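Local coordinates for alpha-rhamnosidase (Dictyoglomus thermophilum, PDB 6I60), which probably hydrolyses terminal non-reducing alpha-L-rhamnose residues from alpha-L-rhamnosides, releasing the sugar, at residues Lys25-Cys37 against Val117-Val131. Sequence-based numbering, arbitrary orientation.
Sequences KSSNIYSPFDLKC and VRWWDSKDQESPFSV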
ATOM      1  N   LYS A  25      22.950 -32.449  14.269  1.00 77.19           N
ATOM      2  CA  LYS A  25      24.302 -32.868  13.919  1.00 84.73           C
ATOM      3  C   LYS A  25      25.297 -31.750  14.220  1.00 85.52           C
ATOM      4  O   LYS A  25      26.434 -32.010  14.610  1.00 85.36           O
ATOM      5  CB  LYS A  25      24.376 -33.257  12.438  1.00 85.14           C
ATOM      6  CG  LYS A  25      25.708 -33.861  12.019  1.00 83.13           C
ATOM      7  CD  LYS A  25      25.869 -33.864  10.509  1.00 84.69           C
ATOM      8  CE  LYS A  25      26.847 -34.941  10.059  1.00 77.93           C
ATOM      9  NZ  LYS A  25      28.233 -34.694  10.549  1.00 60.69           N
ATOM     10  N   SER A  26      24.842 -30.509  14.057  1.00 88.10           N
ATOM     11  CA  SER A  26      25.731 -29.364  14.159  1.00 79.71           C
ATOM     12  C   SER A  26      25.328 -28.428  15.290  1.00 72.58           C
ATOM     13  O   SER A  26      24.531 -28.793  16.160  1.00 71.89           O
ATOM     14  CB  SER A  26      25.742 -28.600  12.837  1.00 73.85           C
ATOM     15  OG  SER A  26      24.625 -27.736  12.799  1.00 71.15           O
ATOM     16  N   SER A  27      25.882 -27.218  15.283  1.00 69.57           N
ATOM     17  CA  SER A  27      25.430 -26.151  16.163  1.00 65.79           C
ATOM     18  C   SER A  27      24.373 -25.276  15.507  1.00 68.84           C
ATOM     19  O   SER A  27      23.889 -24.332  16.139  1.00 67.82           O
ATOM     20  CB  SER A  27      26.615 -25.287  16.605  1.00 62.18           C
ATOM     21  OG  SER A  27      26.209 -23.945  16.802  1.00 74.26           O
ATOM     22  N   ASN A  28      24.013 -25.564  14.252  1.00 69.45           N
ATOM     23  CA  ASN A  28      22.960 -24.841  13.539  1.00 59.06           C
ATOM     24  C   ASN A  28      21.644 -25.580  13.770  1.00 55.71           C
ATOM     25  O   ASN A  28      21.150 -26.330  12.926  1.00 55.14           O
ATOM     26  CB  ASN A  28      23.302 -24.733  12.059  1.00 58.78           C
ATOM     27  CG  ASN A  28      22.423 -23.750  11.328  1.00 61.12           C
ATOM     28  OD1 ASN A  28      21.486 -23.192  11.899  1.00 66.78           O
ATOM     29  ND2 ASN A  28      22.719 -23.529  10.053  1.00 54.37           N
ATOM     30  N   ILE A  29      21.071 -25.357  14.957  1.00 58.11           N
ATOM     31  CA  ILE A  29      19.930 -26.145  15.414  1.00 63.26           C
ATOM     32  C   ILE A  29      18.590 -25.632  14.905  1.00 60.46           C
ATOM     33  O   ILE A  29      17.582 -26.343  15.030  1.00 66.22           O
ATOM     34  CB  ILE A  29      19.896 -26.201  16.955  1.00 65.40           C
ATOM     35  CG1 ILE A  29      19.272 -24.925  17.522  1.00 56.33           C
ATOM     36  CG2 ILE A  29      21.297 -26.402  17.514  1.00 60.21           C
ATOM     37  CD1 ILE A  29      18.928 -25.016  18.989  1.00 48.85           C
ATOM     38  N   TYR A  30      18.541 -24.433  14.333  1.00 54.34           N
ATOM     39  CA  TYR A  30      17.287 -23.817  13.917  1.00 55.11           C
ATOM     40  C   TYR A  30      17.166 -23.862  12.399  1.00 59.76           C
ATOM     41  O   TYR A  30      18.045 -23.366  11.685  1.00 59.36           O
ATOM     42  CB  TYR A  30      17.196 -22.376  14.414  1.00 50.34           C
ATOM     43  CG  TYR A  30      17.024 -22.256  15.908  1.00 58.34           C
ATOM     44  CD1 TYR A  30      15.965 -22.878  16.555  1.00 53.49           C
ATOM     45  CD2 TYR A  30      17.922 -21.524  16.673  1.00 56.03           C
ATOM     46  CE1 TYR A  30      15.803 -22.771  17.922  1.00 48.83           C
ATOM     47  CE2 TYR A  30      17.768 -21.413  18.040  1.00 57.93           C
ATOM     48  CZ  TYR A  30      16.708 -22.038  18.660  1.00 58.11           C
ATOM     49  OH  TYR A  30      16.553 -21.928  20.022  1.00 66.30           O
ATOM     50  N   SER A  31      16.078 -24.452  11.914  1.00 57.17           N
ATOM     51  CA  SER A  31      15.755 -24.428  10.499  1.00 55.38           C
ATOM     52  C   SER A  31      15.148 -23.080  10.122  1.00 57.79           C
ATOM     53  O   SER A  31      14.682 -22.335  10.989  1.00 57.58           O
ATOM     54  CB  SER A  31      14.786 -25.561  10.167  1.00 60.43           C
ATOM     55  OG  SER A  31      13.445 -25.180  10.423  1.00 61.00           O
ATOM     56  N   PRO A  32      15.161 -22.729   8.835  1.00 53.23           N
ATOM     57  CA  PRO A  32      14.518 -21.479   8.413  1.00 49.62           C
ATOM     58  C   PRO A  32      13.040 -21.465   8.779  1.00 51.88           C
ATOM     59  O   PRO A  32      12.360 -22.493   8.739  1.00 53.06           O
ATOM     60  CB  PRO A  32      14.723 -21.469   6.895  1.00 51.93           C
ATOM     61  CG  PRO A  32      15.930 -22.311   6.677  1.00 55.33           C
ATOM     62  CD  PRO A  32      15.879 -23.381   7.726  1.00 56.28           C
ATOM     63  N   PHE A  33      12.548 -20.286   9.149  1.00 49.98           N
ATOM     64  CA  PHE A  33      11.171 -20.113   9.582  1.00 52.81           C
ATOM     65  C   PHE A  33      10.519 -18.995   8.781  1.00 47.10           C
ATOM     66  O   PHE A  33      11.183 -18.244   8.060  1.00 41.00           O
ATOM     67  CB  PHE A  33      11.091 -19.812  11.088  1.00 47.24           C
ATOM     68  CG  PHE A  33      11.741 -18.517  11.487  1.00 45.71           C
ATOM     69  CD1 PHE A  33      13.108 -18.448  11.697  1.00 49.41           C
ATOM     70  CD2 PHE A  33      10.983 -17.369  11.657  1.00 48.50           C
ATOM     71  CE1 PHE A  33      13.707 -17.257  12.064  1.00 52.14           C
ATOM     72  CE2 PHE A  33      11.577 -16.176  12.025  1.00 49.08           C
ATOM     73  CZ  PHE A  33      12.941 -16.119  12.228  1.00 47.16           C
ATOM     74  N   ASP A  34       9.197 -18.895   8.925  1.00 45.50           N
ATOM     75  CA  ASP A  34       8.388 -17.900   8.221  1.00 55.92           C
ATOM     76  C   ASP A  34       8.622 -17.978   6.714  1.00 51.73           C
ATOM     77  O   ASP A  34       8.951 -16.990   6.051  1.00 56.27           O
ATOM     78  CB  ASP A  34       8.662 -16.491   8.751  1.00 53.83           C
ATOM     79  CG  ASP A  34       7.591 -15.495   8.342  1.00 64.53           C
ATOM     80  OD1 ASP A  34       6.588 -15.915   7.723  1.00 65.73           O
ATOM     81  OD2 ASP A  34       7.756 -14.291   8.630  1.00 71.94           O
ATOM     82  N   LEU A  35       8.449 -19.178   6.172  1.00 46.84           N
ATOM     83  CA  LEU A  35       8.674 -19.417   4.754  1.00 54.92           C
ATOM     84  C   LEU A  35       7.502 -18.863   3.953  1.00 57.38           C
ATOM     85  O   LEU A  35       6.345 -19.232   4.193  1.00 57.70           O
ATOM     86  CB  LEU A  35       8.864 -20.909   4.490  1.00 50.70           C
ATOM     87  CG  LEU A  35      10.288 -21.431   4.694  1.00 52.80           C
ATOM     88  CD1 LEU A  35      10.548 -21.726   6.163  1.00 54.73           C
ATOM     89  CD2 LEU A  35      10.514 -22.671   3.851  1.00 46.41           C
ATOM     90  N   LYS A  36       7.798 -17.980   3.004  1.00 50.04           N
ATOM     91  CA  LYS A  36       6.779 -17.302   2.218  1.00 52.12           C
ATOM     92  C   LYS A  36       6.986 -17.601   0.741  1.00 54.11           C
ATOM     93  O   LYS A  36       8.109 -17.521   0.235  1.00 54.71           O
ATOM     94  CB  LYS A  36       6.817 -15.789   2.460  1.00 52.32           C
ATOM     95  CG  LYS A  36       6.796 -15.391   3.927  1.00 59.20           C
ATOM     96  CD  LYS A  36       5.851 -14.228   4.180  1.00 55.93           C
ATOM     97  CE  LYS A  36       6.319 -13.384   5.357  1.00 63.55           C
ATOM     98  NZ  LYS A  36       7.217 -12.275   4.923  1.00 62.13           N
ATOM     99  N   CYS A  37       5.900 -17.955   0.062  1.00 51.95           N
ATOM    100  CA  CYS A  37       5.862 -18.033  -1.391  1.00 48.34           C
ATOM    101  C   CYS A  37       5.011 -16.881  -1.902  1.00 47.83           C
ATOM    102  O   CYS A  37       3.882 -16.690  -1.440  1.00 51.44           O
ATOM    103  CB  CYS A  37       5.292 -19.371  -1.863  1.00 54.50           C
ATOM    104  SG  CYS A  37       5.053 -19.470  -3.650  1.00 54.10           S
ATOM    105  N   VAL A 117      13.332 -25.996   3.128  1.00 51.66           N
ATOM    106  CA  VAL A 117      14.604 -25.345   2.826  1.00 54.39           C
ATOM    107  C   VAL A 117      15.551 -25.536   4.003  1.00 54.67           C
ATOM    108  O   VAL A 117      15.134 -25.537   5.164  1.00 56.55           O
ATOM    109  CB  VAL A 117      14.398 -23.849   2.479  1.00 50.04           C
ATOM    110  CG1 VAL A 117      13.952 -23.062   3.694  1.00 49.78           C
ATOM    111  CG2 VAL A 117      15.667 -23.252   1.890  1.00 47.76           C
ATOM    112  N   ARG A 118      16.829 -25.723   3.686  1.00 53.45           N
ATOM    113  CA  ARG A 118      17.916 -25.728   4.653  1.00 55.28           C
ATOM    114  C   ARG A 118      18.844 -24.555   4.374  1.00 55.74           C
ATOM    115  O   ARG A 118      18.855 -23.992   3.277  1.00 59.23           O
ATOM    116  CB  ARG A 118      18.716 -27.034   4.602  1.00 62.95           C
ATOM    117  CG  ARG A 118      17.912 -28.287   4.887  1.00 70.97           C
ATOM    118  CD  ARG A 118      18.808 -29.519   4.937  1.00 74.68           C
ATOM    119  NE  ARG A 118      19.686 -29.621   3.773  1.00 69.65           N
ATOM    120  CZ  ARG A 118      20.060 -30.769   3.216  1.00 64.12           C
ATOM    121  NH1 ARG A 118      19.635 -31.920   3.718  1.00 62.11           N
ATOM    122  NH2 ARG A 118      20.865 -30.767   2.164  1.00 63.45           N
ATOM    123  N   TRP A 119      19.638 -24.198   5.379  1.00 56.59           N
ATOM    124  CA  TRP A 119      20.592 -23.110   5.239  1.00 54.93           C
ATOM    125  C   TRP A 119      21.883 -23.475   5.953  1.00 51.82           C
ATOM    126  O   TRP A 119      21.881 -24.209   6.944  1.00 53.57           O
ATOM    127  CB  TRP A 119      20.032 -21.788   5.785  1.00 52.58           C
ATOM    128  CG  TRP A 119      20.009 -21.703   7.282  1.00 58.09           C
ATOM    129  CD1 TRP A 119      19.232 -22.433   8.133  1.00 52.36           C
ATOM    130  CD2 TRP A 119      20.793 -20.829   8.105  1.00 57.00           C
ATOM    131  NE1 TRP A 119      19.486 -22.072   9.436  1.00 53.65           N
ATOM    132  CE2 TRP A 119      20.439 -21.089   9.445  1.00 56.81           C
ATOM    133  CE3 TRP A 119      21.760 -19.853   7.841  1.00 53.69           C
ATOM    134  CZ2 TRP A 119      21.018 -20.408  10.516  1.00 53.27           C
ATOM    135  CZ3 TRP A 119      22.334 -19.180   8.905  1.00 57.02           C
ATOM    136  CH2 TRP A 119      21.960 -19.461  10.226  1.00 53.40           C
ATOM    137  N   TRP A 120      22.990 -22.964   5.427  1.00 53.36           N
ATOM    138  CA  TRP A 120      24.308 -23.159   6.010  1.00 53.15           C
ATOM    139  C   TRP A 120      24.759 -21.852   6.645  1.00 55.29           C
ATOM    140  O   TRP A 120      24.705 -20.795   6.006  1.00 53.18           O
ATOM    141  CB  TRP A 120      25.313 -23.620   4.952  1.00 54.83           C
ATOM    142  CG  TRP A 120      25.202 -25.077   4.602  1.00 53.88           C
ATOM    143  CD1 TRP A 120      26.025 -26.084   5.014  1.00 51.66           C
ATOM    144  CD2 TRP A 120      24.211 -25.688   3.764  1.00 57.82           C
ATOM    145  NE1 TRP A 120      25.609 -27.283   4.488  1.00 47.64           N
ATOM    146  CE2 TRP A 120      24.498 -27.068   3.717  1.00 51.99           C
ATOM    147  CE3 TRP A 120      23.110 -25.204   3.049  1.00 56.76           C
ATOM    148  CZ2 TRP A 120      23.724 -27.967   2.983  1.00 51.93           C
ATOM    149  CZ3 TRP A 120      22.344 -26.100   2.321  1.00 57.42           C
ATOM    150  CH2 TRP A 120      22.655 -27.464   2.295  1.00 51.35           C
ATOM    151  N   ASP A 121      25.198 -21.925   7.898  1.00 54.62           N
ATOM    152  CA  ASP A 121      25.570 -20.731   8.643  1.00 55.25           C
ATOM    153  C   ASP A 121      26.980 -20.293   8.248  1.00 59.28           C
ATOM    154  O   ASP A 121      27.545 -20.746   7.249  1.00 55.97           O
ATOM    155  CB  ASP A 121      25.438 -20.988  10.141  1.00 54.90           C
ATOM    156  CG  ASP A 121      26.410 -22.031  10.643  1.00 56.05           C
ATOM    157  OD1 ASP A 121      27.029 -22.723   9.807  1.00 59.82           O
ATOM    158  OD2 ASP A 121      26.556 -22.160  11.875  1.00 56.13           O
ATOM    159  N   SER A 122      27.572 -19.404   9.050  1.00 61.59           N
ATOM    160  CA  SER A 122      28.874 -18.841   8.715  1.00 57.20           C
ATOM    161  C   SER A 122      30.000 -19.866   8.800  1.00 61.09           C
ATOM    162  O   SER A 122      31.065 -19.638   8.218  1.00 62.41           O
ATOM    163  CB  SER A 122      29.184 -17.656   9.630  1.00 56.01           C
ATOM    164  OG  SER A 122      28.577 -16.468   9.151  1.00 64.34           O
ATOM    165  N   LYS A 123      29.796 -20.982   9.500  1.00 60.15           N
ATOM    166  CA  LYS A 123      30.809 -22.025   9.612  1.00 56.19           C
ATOM    167  C   LYS A 123      30.459 -23.270   8.823  1.00 62.48           C
ATOM    168  O   LYS A 123      30.897 -24.367   9.187  1.00 58.16           O
ATOM    169  CB  LYS A 123      30.998 -22.427  11.057  1.00 63.12           C
ATOM    170  CG  LYS A 123      31.390 -21.325  11.884  1.00 62.30           C
ATOM    171  CD  LYS A 123      31.893 -21.898  13.142  1.00 63.80           C
ATOM    172  CE  LYS A 123      31.645 -20.915  14.221  1.00 74.53           C
ATOM    173  NZ  LYS A 123      32.836 -20.106  14.306  1.00 77.06           N
ATOM    174  N   ASP A 124      29.647 -23.127   7.781  1.00 64.97           N
ATOM    175  CA  ASP A 124      29.242 -24.230   6.917  1.00 57.63           C
ATOM    176  C   ASP A 124      28.542 -25.345   7.685  1.00 52.15           C
ATOM    177  O   ASP A 124      28.506 -26.488   7.224  1.00 59.05           O
ATOM    178  CB  ASP A 124      30.438 -24.792   6.140  1.00 57.86           C
ATOM    179  CG  ASP A 124      30.030 -25.422   4.824  1.00 58.89           C
ATOM    180  OD1 ASP A 124      29.005 -24.994   4.251  1.00 57.49           O
ATOM    181  OD2 ASP A 124      30.731 -26.348   4.364  1.00 65.24           O
ATOM    182  N   GLN A 125      27.980 -25.036   8.851  1.00 54.60           N
ATOM    183  CA  GLN A 125      27.245 -26.027   9.626  1.00 50.70           C
ATOM    184  C   GLN A 125      25.844 -26.176   9.048  1.00 53.42           C
ATOM    185  O   GLN A 125      25.114 -25.188   8.906  1.00 55.51           O
ATOM    186  CB  GLN A 125      27.194 -25.622  11.098  1.00 53.72           C
ATOM    187  CG  GLN A 125      28.555 -25.272  11.680  1.00 60.51           C
ATOM    188  CD  GLN A 125      28.479 -24.855  13.135  1.00 69.35           C
ATOM    189  OE1 GLN A 125      29.281 -25.292  13.961  1.00 69.93           O
ATOM    190  NE2 GLN A 125      27.512 -24.003  13.456  1.00 72.43           N
ATOM    191  N   GLU A 126      25.477 -27.407   8.706  1.00 58.57           N
ATOM    192  CA  GLU A 126      24.205 -27.672   8.054  1.00 55.80           C
ATOM    193  C   GLU A 126      23.065 -27.639   9.063  1.00 51.74           C
ATOM    194  O   GLU A 126      23.190 -28.144  10.183  1.00 52.20           O
ATOM    195  CB  GLU A 126      24.250 -29.029   7.352  1.00 64.08           C
ATOM    196  CG  GLU A 126      23.020 -29.358   6.529  1.00 65.27           C
ATOM    197  CD  GLU A 126      22.977 -30.812   6.111  1.00 64.22           C
ATOM    198  OE1 GLU A 126      22.326 -31.121   5.093  1.00 66.11           O
ATOM    199  OE2 GLU A 126      23.599 -31.647   6.802  1.00 78.07           O
ATOM    200  N   SER A 127      21.948 -27.038   8.658  1.00 52.47           N
ATOM    201  CA  SER A 127      20.748 -26.905   9.468  1.00 60.88           C
ATOM    202  C   SER A 127      19.701 -27.932   9.054  1.00 59.12           C
ATOM    203  O   SER A 127      19.684 -28.383   7.905  1.00 61.40           O
ATOM    204  CB  SER A 127      20.158 -25.498   9.328  1.00 62.72           C
ATOM    205  OG  SER A 127      18.744 -25.520   9.421  1.00 63.84           O
ATOM    206  N   PRO A 128      18.820 -28.329   9.973  1.00 58.29           N
ATOM    207  CA  PRO A 128      17.731 -29.242   9.609  1.00 55.71           C
ATOM    208  C   PRO A 128      16.780 -28.603   8.610  1.00 56.36           C
ATOM    209  O   PRO A 128      16.777 -27.391   8.384  1.00 60.93           O
ATOM    210  CB  PRO A 128      17.034 -29.525  10.944  1.00 49.16           C
ATOM    211  CG  PRO A 128      18.040 -29.178  11.988  1.00 60.86           C
ATOM    212  CD  PRO A 128      18.849 -28.055  11.420  1.00 59.82           C
ATOM    213  N   PHE A 129      15.960 -29.450   7.997  1.00 57.35           N
ATOM    214  CA  PHE A 129      14.988 -28.973   7.027  1.00 61.38           C
ATOM    215  C   PHE A 129      13.876 -28.199   7.723  1.00 61.07           C
ATOM    216  O   PHE A 129      13.510 -28.480   8.866  1.00 63.34           O
ATOM    217  CB  PHE A 129      14.399 -30.142   6.238  1.00 64.77           C
ATOM    218  CG  PHE A 129      15.025 -30.340   4.887  1.00 66.80           C
ATOM    219  CD1 PHE A 129      14.827 -29.418   3.873  1.00 63.05           C
ATOM    220  CD2 PHE A 129      15.811 -31.451   4.629  1.00 65.27           C
ATOM    221  CE1 PHE A 129      15.403 -29.598   2.629  1.00 61.74           C
ATOM    222  CE2 PHE A 129      16.388 -31.638   3.387  1.00 60.69           C
ATOM    223  CZ  PHE A 129      16.184 -30.710   2.387  1.00 63.54           C
ATOM    224  N   SER A 130      13.344 -27.205   7.018  1.00 61.73           N
ATOM    225  CA  SER A 130      12.235 -26.429   7.542  1.00 59.51           C
ATOM    226  C   SER A 130      10.953 -27.258   7.530  1.00 61.45           C
ATOM    227  O   SER A 130      10.880 -28.340   6.942  1.00 65.71           O
ATOM    228  CB  SER A 130      12.041 -25.156   6.722  1.00 59.62           C
ATOM    229  OG  SER A 130      11.421 -25.453   5.484  1.00 52.25           O
ATOM    230  N   VAL A 131       9.926 -26.733   8.197  1.00 60.53           N
ATOM    231  CA  VAL A 131       8.620 -27.374   8.169  1.00 55.40           C
ATOM    232  C   VAL A 131       8.041 -27.261   6.766  1.00 61.61           C
ATOM    233  O   VAL A 131       8.145 -26.214   6.112  1.00 65.37           O
ATOM    234  CB  VAL A 131       7.693 -26.745   9.224  1.00 50.97           C
ATOM    235  CG1 VAL A 131       6.232 -26.996   8.883  1.00 53.59           C
ATOM    236  CG2 VAL A 131       8.021 -27.293  10.605  1.00 59.31           C
TER
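Trp119 is met in two ways by the loop that precedes strand 35-37: its NE1 donates to Tyr30 O, while the Asn28 amide packs over one of its faces. The rim bond, Trp119 NE1 to Tyr30 O, measures 3.0 Å with an N-H...O angle of 173°, and the acceptor lies in the indole plane. Asn28 is turned almost perpendicular to that ring, amide and ring planes 86° apart, and its ND2 sits above the face, offset toward the rim. With CG anti to the backbone N (chi1 -167°), the amide reaches over the indole, ND2 donating to Gln125 O across 3.1 Å with the acceptor in the Asn28 amide plane. Ser26 OG joins two elements: it accepts from Asn28 N in an ST turn, 2.7 Å, and donates to Glu126 O at 3.0 Å from above the carbonyl plane. Further along, apolar side chains also meet: Pro32 CD lies 3.5 Å from Trp119 CD1, and Leu35 CD2 meets Val117 CG1 at the same separation. Leu57 and Trp55 also pack here, on Trp119 and on Pro32 and Leu35 respectively. A leucine in place of Trp119 would probably leave Tyr30 O without its indole donor and Asn28 without a ring beneath its amide. Side-chain donors meeting backbone carbonyls thus fasten the N-terminal loop to strand 112-120 and the loop after it, part of a probable immunoglobulin-like domain, without continuous strand pairing.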